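Local coordinates for protein luciferase (Lingulodinium polyedrum, PDB 1VPR) that oxidises an open-chain tetrapyrrole luciferin with molecular oxygen, emitting blue light, this chain being the third of three homologous luciferase domains, at residues Lys45-Gly50 against Phe58-Glu63. Numbering follows the deposited sequence.
Sequences KPMEVG and FHYLLE
In Tyr60 the CG lies anti to the backbone N and beside the carbonyl carbon (chi1 174°), which brings the ring off the helix against Met47 and Val49 of strand 47-49. Met47, a selenomethionine, starts with CG lodged between its backbone N and carbonyl carbon, runs out extended and then bends at the selenium (chi3 -90°), which carries the terminal methyl over the ring. Met47 CE thus sits above the middle of one Tyr60 face, 4.3 Å from the centroid, in a CH-pi contact. The selenium stands obliquely to the same ring, a Met-aromatic contact, and touches Tyr60 CB at 3.9 Å. Val49 adds one methyl branch, CG2, which meets Tyr60 CE1 at 3.6 Å from an oblique direction. Replacing Tyr60 by an alanine is likely to open a gap under the Met47 methyl and leave His34 and Asn28 without the hydroxyl to which both are hydrogen-bonded. Phe54, from the antiparallel partner strand 52-54, packs edge-to-face with Tyr60 and also touches Met47 and Val49. The contact therefore joins the hairpin of strands 47-49 and 52-54 to helix 57-65 within the helical bundle region at the start of this luciferase domain, while Phe58 and Leu62 of that helix pack against helix 172-181.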
loop_
_atom_site.group_PDB
_atom_site.type_symbol
_atom_site.label_atom_id
_atom_site.label_comp_id
_atom_site.label_asym_id
_atom_site.label_seq_id
_atom_site.Cartn_x
_atom_site.Cartn_y
_atom_site.Cartn_z
ATOM N N LYS A 45 -7.065 21.332 -9.469
ATOM C CA LYS A 45 -8.059 22.337 -9.099
ATOM C C LYS A 45 -8.227 22.384 -7.585
ATOM O O LYS A 45 -8.079 21.370 -6.904
ATOM C CB LYS A 45 -9.385 22.021 -9.776
ATOM N N PRO A 46 -8.538 23.567 -7.030
ATOM C CA PRO A 46 -8.712 23.697 -5.577
ATOM C C PRO A 46 -9.877 22.908 -5.005
ATOM O O PRO A 46 -10.733 22.413 -5.745
ATOM C CB PRO A 46 -8.887 25.201 -5.380
ATOM C CG PRO A 46 -9.520 25.633 -6.653
ATOM C CD PRO A 46 -8.749 24.864 -7.699
HETATM N N MSE A 47 -9.899 22.803 -3.679
HETATM C CA MSE A 47 -10.946 22.079 -2.969
HETATM C C MSE A 47 -11.058 22.611 -1.547
HETATM O O MSE A 47 -10.148 23.264 -1.048
HETATM C CB MSE A 47 -10.627 20.585 -2.910
HETATM C CG MSE A 47 -9.628 20.207 -1.823
HETATM SE SE MSE A 47 -9.394 18.301 -1.770
HETATM C CE MSE A 47 -10.782 17.811 -0.517
ATOM N N GLU A 48 -12.165 22.308 -0.886
ATOM C CA GLU A 48 -12.359 22.781 0.472
ATOM C C GLU A 48 -12.836 21.654 1.376
ATOM O O GLU A 48 -13.743 20.900 1.015
ATOM C CB GLU A 48 -13.369 23.926 0.481
ATOM C CG GLU A 48 -13.667 24.473 1.856
ATOM C CD GLU A 48 -14.513 25.731 1.803
ATOM O OE1 GLU A 48 -14.972 26.177 2.879
ATOM O OE2 GLU A 48 -14.709 26.276 0.694
ATOM N N VAL A 49 -12.213 21.551 2.549
ATOM C CA VAL A 49 -12.544 20.519 3.530
ATOM C C VAL A 49 -12.899 21.164 4.860
ATOM O O VAL A 49 -12.079 21.877 5.448
ATOM C CB VAL A 49 -11.348 19.564 3.799
ATOM C CG1 VAL A 49 -11.792 18.427 4.714
ATOM C CG2 VAL A 49 -10.788 19.025 2.496
ATOM N N GLY A 50 -14.117 20.903 5.326
ATOM C CA GLY A 50 -14.568 21.442 6.592
ATOM C C GLY A 50 -14.104 22.858 6.870
ATOM O O GLY A 50 -13.511 23.131 7.925
ATOM N N PHE A 58 -3.662 18.444 -4.466
ATOM C CA PHE A 58 -2.322 18.005 -4.103
ATOM C C PHE A 58 -1.937 18.579 -2.751
ATOM O O PHE A 58 -1.276 17.906 -1.966
ATOM C CB PHE A 58 -1.299 18.434 -5.158
ATOM C CG PHE A 58 -1.365 17.630 -6.433
ATOM C CD1 PHE A 58 -1.750 18.226 -7.628
ATOM C CD2 PHE A 58 -1.025 16.285 -6.439
ATOM C CE1 PHE A 58 -1.794 17.495 -8.810
ATOM C CE2 PHE A 58 -1.064 15.534 -7.615
ATOM C CZ PHE A 58 -1.448 16.137 -8.805
ATOM N N HIS A 59 -2.340 19.822 -2.476
ATOM C CA HIS A 59 -2.033 20.439 -1.192
ATOM C C HIS A 59 -2.732 19.698 -0.060
ATOM O O HIS A 59 -2.221 19.638 1.065
ATOM C CB HIS A 59 -2.453 21.906 -1.171
ATOM C CG HIS A 59 -1.577 22.784 -2.001
ATOM N ND1 HIS A 59 -1.584 22.750 -3.380
ATOM C CD2 HIS A 59 -0.608 23.660 -1.649
ATOM C CE1 HIS A 59 -0.650 23.564 -3.838
ATOM N NE2 HIS A 59 -0.043 24.128 -2.807
ATOM N N TYR A 60 -3.907 19.144 -0.348
ATOM C CA TYR A 60 -4.647 18.399 0.664
ATOM C C TYR A 60 -3.884 17.095 0.936
ATOM O O TYR A 60 -3.689 16.691 2.086
ATOM C CB TYR A 60 -6.049 18.073 0.161
ATOM C CG TYR A 60 -6.834 17.170 1.091
ATOM C CD1 TYR A 60 -7.289 17.625 2.333
ATOM C CD2 TYR A 60 -7.147 15.858 0.708
ATOM C CE1 TYR A 60 -8.043 16.789 3.170
ATOM C CE2 TYR A 60 -7.903 15.020 1.529
ATOM C CZ TYR A 60 -8.344 15.487 2.753
ATOM O OH TYR A 60 -9.080 14.647 3.559
ATOM N N LEU A 61 -3.464 16.435 -0.137
ATOM C CA LEU A 61 -2.715 15.191 -0.010
ATOM C C LEU A 61 -1.421 15.424 0.777
ATOM O O LEU A 61 -1.035 14.601 1.609
ATOM C CB LEU A 61 -2.393 14.618 -1.397
ATOM C CG LEU A 61 -3.581 14.154 -2.236
ATOM C CD1 LEU A 61 -3.048 13.466 -3.485
ATOM C CD2 LEU A 61 -4.469 13.208 -1.421
ATOM N N LEU A 62 -0.747 16.542 0.527
ATOM C CA LEU A 62 0.482 16.818 1.257
ATOM C C LEU A 62 0.218 16.864 2.740
ATOM O O LEU A 62 0.994 16.317 3.529
ATOM C CB LEU A 62 1.113 18.139 0.825
ATOM C CG LEU A 62 2.090 18.074 -0.343
ATOM C CD1 LEU A 62 2.758 19.440 -0.488
ATOM C CD2 LEU A 62 3.162 17.004 -0.079
ATOM N N GLU A 63 -0.874 17.505 3.138
ATOM C CA GLU A 63 -1.174 17.570 4.549
ATOM C C GLU A 63 -1.592 16.194 5.071
ATOM O O GLU A 63 -1.290 15.849 6.207
ATOM C CB GLU A 63 -2.273 18.590 4.815
ATOM C CG GLU A 63 -2.487 18.877 6.285
ATOM C CD GLU A 63 -3.518 19.970 6.491
ATOM O OE1 GLU A 63 -4.681 19.654 6.832
ATOM O OE2 GLU A 63 -3.159 21.146 6.289
#